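Local coordinates for CdiI immunity protein (Yersinia kristensenii ATCC 33638, PDB 5E3E) that binds the CdiA-CT toxin of its own strain, a nuclease-type member of the RNase A superfamily, and probably protects the cell by blocking the toxin's activity, at residues L10-L13 with L14-F18; E40-E43 with E44-Q47. All coordinates share one frame; numbering follows the deposited sequence.

Interaction 1: L10-L13 with L14-F18; sequences LSYL and LRCYF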
ATOM      1  N   LEU A  10      -3.469   5.142   9.439  1.00 12.27           N
ATOM      2  CA  LEU A  10      -3.660   5.569   8.055  1.00 12.46           C
ATOM      3  C   LEU A  10      -2.621   4.972   7.137  1.00 12.14           C
ATOM      4  O   LEU A  10      -2.939   4.605   6.011  1.00 11.81           O
ATOM      5  CB  LEU A  10      -3.640   7.091   7.923  1.00 13.24           C
ATOM      6  CG  LEU A  10      -4.974   7.772   7.975  1.00 14.13           C
ATOM      7  CD1 LEU A  10      -4.745   9.276   7.912  1.00 14.93           C
ATOM      8  CD2 LEU A  10      -5.891   7.303   6.828  1.00 14.20           C
ATOM      9  N   SER A  11      -1.383   4.846   7.599  1.00 12.08           N
ATOM     10  CA  SER A  11      -0.356   4.189   6.765  1.00 12.38           C
ATOM     11  C   SER A  11      -0.791   2.742   6.443  1.00 11.89           C
ATOM     12  O   SER A  11      -0.618   2.285   5.338  1.00 11.84           O
ATOM     13  CB  SER A  11       0.997   4.188   7.428  1.00 12.96           C
ATOM     14  OG  SER A  11       1.417   5.530   7.594  1.00 14.41           O
ATOM     15  N   TYR A  12      -1.371   2.047   7.429  1.00 11.52           N
ATOM     16  CA  TYR A  12      -1.827   0.677   7.244  1.00 11.33           C
ATOM     17  C   TYR A  12      -2.954   0.601   6.206  1.00 11.10           C
ATOM     18  O   TYR A  12      -2.848  -0.194   5.266  1.00 11.09           O
ATOM     19  CB  TYR A  12      -2.289   0.077   8.573  1.00 11.37           C
ATOM     20  CG  TYR A  12      -2.834  -1.319   8.464  1.00 11.53           C
ATOM     21  CD1 TYR A  12      -2.004  -2.390   8.144  1.00 11.76           C
ATOM     22  CD2 TYR A  12      -4.163  -1.563   8.640  1.00 11.70           C
ATOM     23  CE1 TYR A  12      -2.497  -3.684   8.039  1.00 12.00           C
ATOM     24  CE2 TYR A  12      -4.673  -2.842   8.515  1.00 11.89           C
ATOM     25  CZ  TYR A  12      -3.848  -3.911   8.235  1.00 12.07           C
ATOM     26  OH  TYR A  12      -4.365  -5.216   8.137  1.00 12.49           O
ATOM     27  N   LEU A  13      -4.012   1.416   6.365  1.00 10.95           N
ATOM     28  CA  LEU A  13      -5.049   1.494   5.343  1.00 11.13           C
ATOM     29  C   LEU A  13      -4.466   1.777   3.952  1.00 10.99           C
ATOM     30  O   LEU A  13      -4.809   1.126   2.990  1.00 10.89           O
ATOM     31  CB  LEU A  13      -6.072   2.573   5.655  1.00 11.35           C
ATOM     32  CG  LEU A  13      -7.206   2.823   4.669  1.00 11.59           C
ATOM     33  CD1 LEU A  13      -8.114   1.576   4.569  1.00 11.79           C
ATOM     34  CD2 LEU A  13      -7.991   4.047   5.122  1.00 11.97           C
ATOM     35  N   LEU A  14      -3.613   2.781   3.859  1.00 11.06           N
ATOM     36  CA  LEU A  14      -3.215   3.315   2.580  1.00 11.28           C
ATOM     37  C   LEU A  14      -2.151   2.461   1.893  1.00 11.51           C
ATOM     38  O   LEU A  14      -2.095   2.445   0.664  1.00 11.57           O
ATOM     39  CB  LEU A  14      -2.757   4.776   2.717  1.00 11.54           C
ATOM     40  CG  LEU A  14      -3.858   5.760   3.133  1.00 11.87           C
ATOM     41  CD1 LEU A  14      -3.374   7.201   3.214  1.00 12.29           C
ATOM     42  CD2 LEU A  14      -5.099   5.660   2.278  1.00 12.08           C
ATOM     43  N   ARG A  15      -1.386   1.710   2.672  1.00 11.55           N
ATOM     44  CA  ARG A  15      -0.343   0.867   2.121  1.00 12.05           C
ATOM     45  C   ARG A  15      -0.720  -0.583   1.986  1.00 12.08           C
ATOM     46  O   ARG A  15      -0.255  -1.226   1.044  1.00 12.30           O
ATOM     47  CB  ARG A  15       0.947   0.986   2.892  1.00 12.54           C
ATOM     48  CG  ARG A  15       1.486   2.380   2.914  1.00 13.04           C
ATOM     49  CD  ARG A  15       2.768   2.439   3.706  1.00 14.02           C
ATOM     50  NE  ARG A  15       3.326   3.795   3.803  1.00 15.18           N
ATOM     51  CZ  ARG A  15       4.506   4.083   4.367  1.00 16.60           C
ATOM     52  NH1 ARG A  15       5.281   3.133   4.903  1.00 17.22           N
ATOM     53  NH2 ARG A  15       4.910   5.339   4.439  1.00 17.33           N
ATOM     54  N   CYS A  16      -1.526  -1.124   2.892  1.00 11.93           N
ATOM     55  CA  CYS A  16      -1.855  -2.535   2.836  1.00 12.27           C
ATOM     56  C   CYS A  16      -3.161  -2.755   2.083  1.00 11.89           C
ATOM     57  O   CYS A  16      -3.321  -3.808   1.444  1.00 12.08           O
ATOM     58  CB  CYS A  16      -1.922  -3.174   4.214  1.00 12.77           C
ATOM     59  SG  CYS A  16      -0.302  -3.361   4.991  1.00 14.42           S
ATOM     60  N   TYR A  17      -4.136  -1.852   2.251  1.00 11.54           N
ATOM     61  CA  TYR A  17      -5.398  -1.998   1.566  1.00 11.52           C
ATOM     62  C   TYR A  17      -5.335  -1.283   0.233  1.00 11.42           C
ATOM     63  O   TYR A  17      -5.604  -1.923  -0.784  1.00 11.42           O
ATOM     64  CB  TYR A  17      -6.594  -1.525   2.420  1.00 11.66           C
ATOM     65  CG  TYR A  17      -6.992  -2.592   3.421  1.00 11.91           C
ATOM     66  CD1 TYR A  17      -6.321  -2.742   4.623  1.00 11.92           C
ATOM     67  CD2 TYR A  17      -8.032  -3.501   3.108  1.00 12.19           C
ATOM     68  CE1 TYR A  17      -6.661  -3.757   5.496  1.00 12.26           C
ATOM     69  CE2 TYR A  17      -8.402  -4.483   3.986  1.00 12.68           C
ATOM     70  CZ  TYR A  17      -7.720  -4.613   5.178  1.00 12.68           C
ATOM     71  OH  TYR A  17      -8.078  -5.623   6.042  1.00 12.95           O
ATOM     72  N   PHE A  18      -5.006   0.008   0.227  1.00 11.18           N
ATOM     73  CA  PHE A  18      -4.839   0.719  -1.050  1.00 11.57           C
ATOM     74  C   PHE A  18      -3.494   0.470  -1.693  1.00 11.69           C
ATOM     75  O   PHE A  18      -2.839   1.381  -2.176  1.00 12.03           O
ATOM     76  CB  PHE A  18      -5.191   2.195  -0.944  1.00 11.65           C
ATOM     77  CG  PHE A  18      -6.651   2.442  -0.723  1.00 11.81           C
ATOM     78  CD1 PHE A  18      -7.543   2.317  -1.759  1.00 12.15           C
ATOM     79  CD2 PHE A  18      -7.143   2.737   0.538  1.00 12.10           C
ATOM     80  CE1 PHE A  18      -8.898   2.540  -1.561  1.00 12.30           C
ATOM     81  CE2 PHE A  18      -8.512   2.969   0.743  1.00 12.27           C
ATOM     82  CZ  PHE A  18      -9.377   2.854  -0.317  1.00 12.63           C
TER
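Tyr12 and Tyr17 meet as an offset edge-to-face pair: the edge of the Tyr17 ring is turned toward the face of Tyr12, with the planes at 77° and the centroids 5.8 Å apart. The touching edge is CE1 of Tyr17, which comes within 3.7 Å of CE2 of Tyr12. Cys16 approaches the Tyr12 ring too, its SG 3.7 Å from Tyr12 CD1 in an oblique sulfur-aromatic contact. With CG anti to the backbone N (chi1 177°), the Tyr12 ring swings forward along the helix and can meet both residues. Both tyrosine hydroxyls hydrogen-bond to the Glu40 carboxylate, and Tyr12 OH is also reached by the backbone of Tyr63 of the bound toxin chain.

The two segments make up most of helix 8-17, whose regular i to i+4 ladder widens at its end into a pi-type turn. Leu13 O marks the change, accepting two backbone N-H groups: Phe18 N at 3.0 Å, nearly straight, and Tyr17 N at 3.1 Å, bent and from above the carbonyl plane. The side chains of Leu13 and Phe18 run side by side in the same direction, with Leu13 CD1 4.1 Å from Phe18 CE2, whereas Leu13 and Tyr17 cross at about a right angle. Phe18 goes on to an edge-to-face contact with Trp89. Arg15 heads off another way: its extended chain passes Ser11 O, with Arg15 CG 3.2 Å from it, and carries the guanidinium to the carbonyls of Lys72 and Leu73 and to a salt bridge with Glu65 of the toxin chain.

Interaction 2: E40-E43 with E44-Q47; sequences ETAE and ERLQ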
ATOM      1  N   GLU A  40     -10.865  -5.762   9.868  1.00 14.06           N
ATOM      2  CA  GLU A  40     -10.129  -5.191  10.985  1.00 13.90           C
ATOM      3  C   GLU A  40     -11.047  -4.931  12.181  1.00 13.71           C
ATOM      4  O   GLU A  40     -12.284  -4.924  12.052  1.00 13.71           O
ATOM      5  CB  GLU A  40      -9.420  -3.910  10.581  1.00 13.97           C
ATOM      6  CG  GLU A  40      -8.530  -4.029   9.336  1.00 14.05           C
ATOM      7  CD  GLU A  40      -7.402  -5.054   9.452  1.00 14.18           C
ATOM      8  OE1 GLU A  40      -6.974  -5.341  10.583  1.00 14.68           O
ATOM      9  OE2 GLU A  40      -6.844  -5.516   8.418  1.00 14.02           O
ATOM     10  N   THR A  41     -10.455  -4.776  13.360  1.00 13.76           N
ATOM     11  CA  THR A  41     -11.255  -4.602  14.580  1.00 13.92           C
ATOM     12  C   THR A  41     -11.849  -3.208  14.645  1.00 14.21           C
ATOM     13  O   THR A  41     -11.407  -2.287  13.933  1.00 13.83           O
ATOM     14  CB  THR A  41     -10.397  -4.796  15.822  1.00 14.01           C
ATOM     15  OG1 THR A  41      -9.419  -3.755  15.892  1.00 13.75           O
ATOM     16  CG2 THR A  41      -9.702  -6.155  15.768  1.00 14.12           C
ATOM     17  N   ALA A  42     -12.829  -3.044  15.518  1.00 14.68           N
ATOM     18  CA  ALA A  42     -13.405  -1.722  15.762  1.00 15.18           C
ATOM     19  C   ALA A  42     -12.310  -0.775  16.297  1.00 15.58           C
ATOM     20  O   ALA A  42     -12.273   0.407  15.920  1.00 15.46           O
ATOM     21  CB  ALA A  42     -14.555  -1.821  16.774  1.00 15.72           C
ATOM     22  N   GLU A  43     -11.400  -1.290  17.122  1.00 15.93           N
ATOM     23  CA  GLU A  43     -10.348  -0.440  17.657  1.00 16.57           C
ATOM     24  C   GLU A  43      -9.446   0.079  16.541  1.00 15.76           C
ATOM     25  O   GLU A  43      -8.975   1.208  16.610  1.00 15.31           O
ATOM     26  CB  GLU A  43      -9.460  -1.167  18.653  1.00 17.67           C
ATOM     27  CG  GLU A  43     -10.102  -1.521  19.988  1.00 19.41           C
ATOM     28  CD  GLU A  43     -11.086  -2.682  19.959  1.00 21.35           C
ATOM     29  OE1 GLU A  43     -11.182  -3.454  18.971  1.00 22.01           O
ATOM     30  OE2 GLU A  43     -11.769  -2.841  21.009  1.00 24.44           O
ATOM     31  N   GLU A  44      -9.127  -0.783  15.576  1.00 15.19           N
ATOM     32  CA  GLU A  44      -8.291  -0.380  14.479  1.00 15.34           C
ATOM     33  C   GLU A  44      -8.942   0.767  13.706  1.00 15.13           C
ATOM     34  O   GLU A  44      -8.292   1.792  13.426  1.00 14.56           O
ATOM     35  CB  GLU A  44      -7.976  -1.569  13.571  1.00 15.72           C
ATOM     36  CG  GLU A  44      -7.073  -1.250  12.405  1.00 16.22           C
ATOM     37  CD  GLU A  44      -5.601  -1.176  12.770  1.00 16.73           C
ATOM     38  OE1 GLU A  44      -4.802  -0.748  11.901  1.00 17.59           O
ATOM     39  OE2 GLU A  44      -5.195  -1.559  13.893  1.00 18.36           O
ATOM     40  N   ARG A  45     -10.211   0.621  13.321  0.50 14.95           N
ATOM     41  CA  ARG A  45     -10.821   1.680  12.518  0.50 14.84           C
ATOM     42  C   ARG A  45     -11.053   2.974  13.307  0.50 14.65           C
ATOM     43  O   ARG A  45     -10.967   4.039  12.718  0.50 14.27           O
ATOM     44  CB  ARG A  45     -12.089   1.232  11.781  0.50 15.29           C
ATOM     45  CG  ARG A  45     -13.245   0.846  12.639  0.50 15.68           C
ATOM     46  CD  ARG A  45     -14.509   0.655  11.784  0.50 16.07           C
ATOM     47  NE  ARG A  45     -15.674   0.447  12.639  0.50 16.38           N
ATOM     48  CZ  ARG A  45     -16.112  -0.752  13.015  0.50 17.06           C
ATOM     49  NH1 ARG A  45     -15.486  -1.839  12.598  0.50 17.01           N
ATOM     50  NH2 ARG A  45     -17.185  -0.879  13.805  0.50 17.45           N
ATOM     51  N   LEU A  46     -11.336   2.886  14.612  1.00 14.77           N
ATOM     52  CA  LEU A  46     -11.449   4.104  15.421  1.00 15.04           C
ATOM     53  C   LEU A  46     -10.120   4.847  15.534  1.00 14.21           C
ATOM     54  O   LEU A  46     -10.123   6.075  15.564  1.00 13.80           O
ATOM     55  CB  LEU A  46     -11.967   3.807  16.845  1.00 16.41           C
ATOM     56  CG  LEU A  46     -13.434   3.387  16.827  1.00 18.16           C
ATOM     57  CD1 LEU A  46     -13.826   2.941  18.225  1.00 20.15           C
ATOM     58  CD2 LEU A  46     -14.328   4.531  16.370  1.00 19.11           C
ATOM     59  N   GLN A  47      -8.995   4.125  15.567  1.00 13.46           N
ATOM     60  CA  GLN A  47      -7.689   4.793  15.626  1.00 13.19           C
ATOM     61  C   GLN A  47      -7.352   5.396  14.246  1.00 13.03           C
ATOM     62  O   GLN A  47      -6.727   6.449  14.170  1.00 12.72           O
ATOM     63  CB  GLN A  47      -6.620   3.820  16.092  1.00 13.37           C
ATOM     64  CG  GLN A  47      -6.799   3.477  17.588  1.00 13.76           C
ATOM     65  CD  GLN A  47      -5.796   2.471  18.115  1.00 14.22           C
ATOM     66  OE1 GLN A  47      -4.859   2.831  18.840  1.00 14.42           O
ATOM     67  NE2 GLN A  47      -5.988   1.225  17.761  1.00 14.45           N
TER
HETATM   68  O   HOH W   1     -13.115  -2.220  11.236  0.50 12.23           O
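Glu43 O is gripped twice by Gln47, from opposite faces of its carbonyl plane. The backbone N of Gln47 makes the usual helical bond at 3.1 Å, and its side-chain NE2 comes in at 3.2 Å, well above the plane, while the oxygen itself lies close to the Gln47 amide plane. With CG beside the backbone N (chi1 -71°), the extended glutamine chain brings NE2 back to Glu43 O.

Two residues before Glu43, Thr41 is the N-cap of helix 42-56. Its OG1 accepts from Glu44 N at 3.0 Å; chi1 of 66° sets the hydroxyl between the backbone N and the carbonyl carbon, facing the first turn. Thr41 O then takes Arg45 N, and Ala42 O takes Leu46 N.

The Arg45 side chain has two conformers. In one of them the guanidinium lies with a face against Ala42 CA and NH1 near a water that also approaches Glu40 O, a link that remains doubtful. Glu44 CG packs 4.0 Å from Glu40 CB, and the Glu40 carboxylate is taken up by the tyrosines of helix 8-17 and by Gly62 N of the toxin chain. The cap thus satisfies the Glu44 N-H, while Glu40 OE1 and Glu44 OE1, like charges 5.2 Å apart, sit by the helix N-terminus, whose dipole would probably ease their negative charge.

How the interactions relate
Interaction 1 is buried, partly by the bound toxin, whereas interaction 2 lies at the surface; they belong to two different helices, the first running to the end of helix 8-17 and the second opening helix 42-56. Their chemistry follows: rings, leucines and a sulfur pack in 10-18, while 40-47 relies on a hydroxyl cap and a side-chain amide. The two are joined directly by Glu40, whose carboxylate belongs to interaction 2 but finds its tyrosine partners in interaction 1. Glu44 adds packing against Tyr12. Because Tyr12 and Glu40 both also pack on Lys61 of the toxin chain, this junction forms part of the toxin-binding surface.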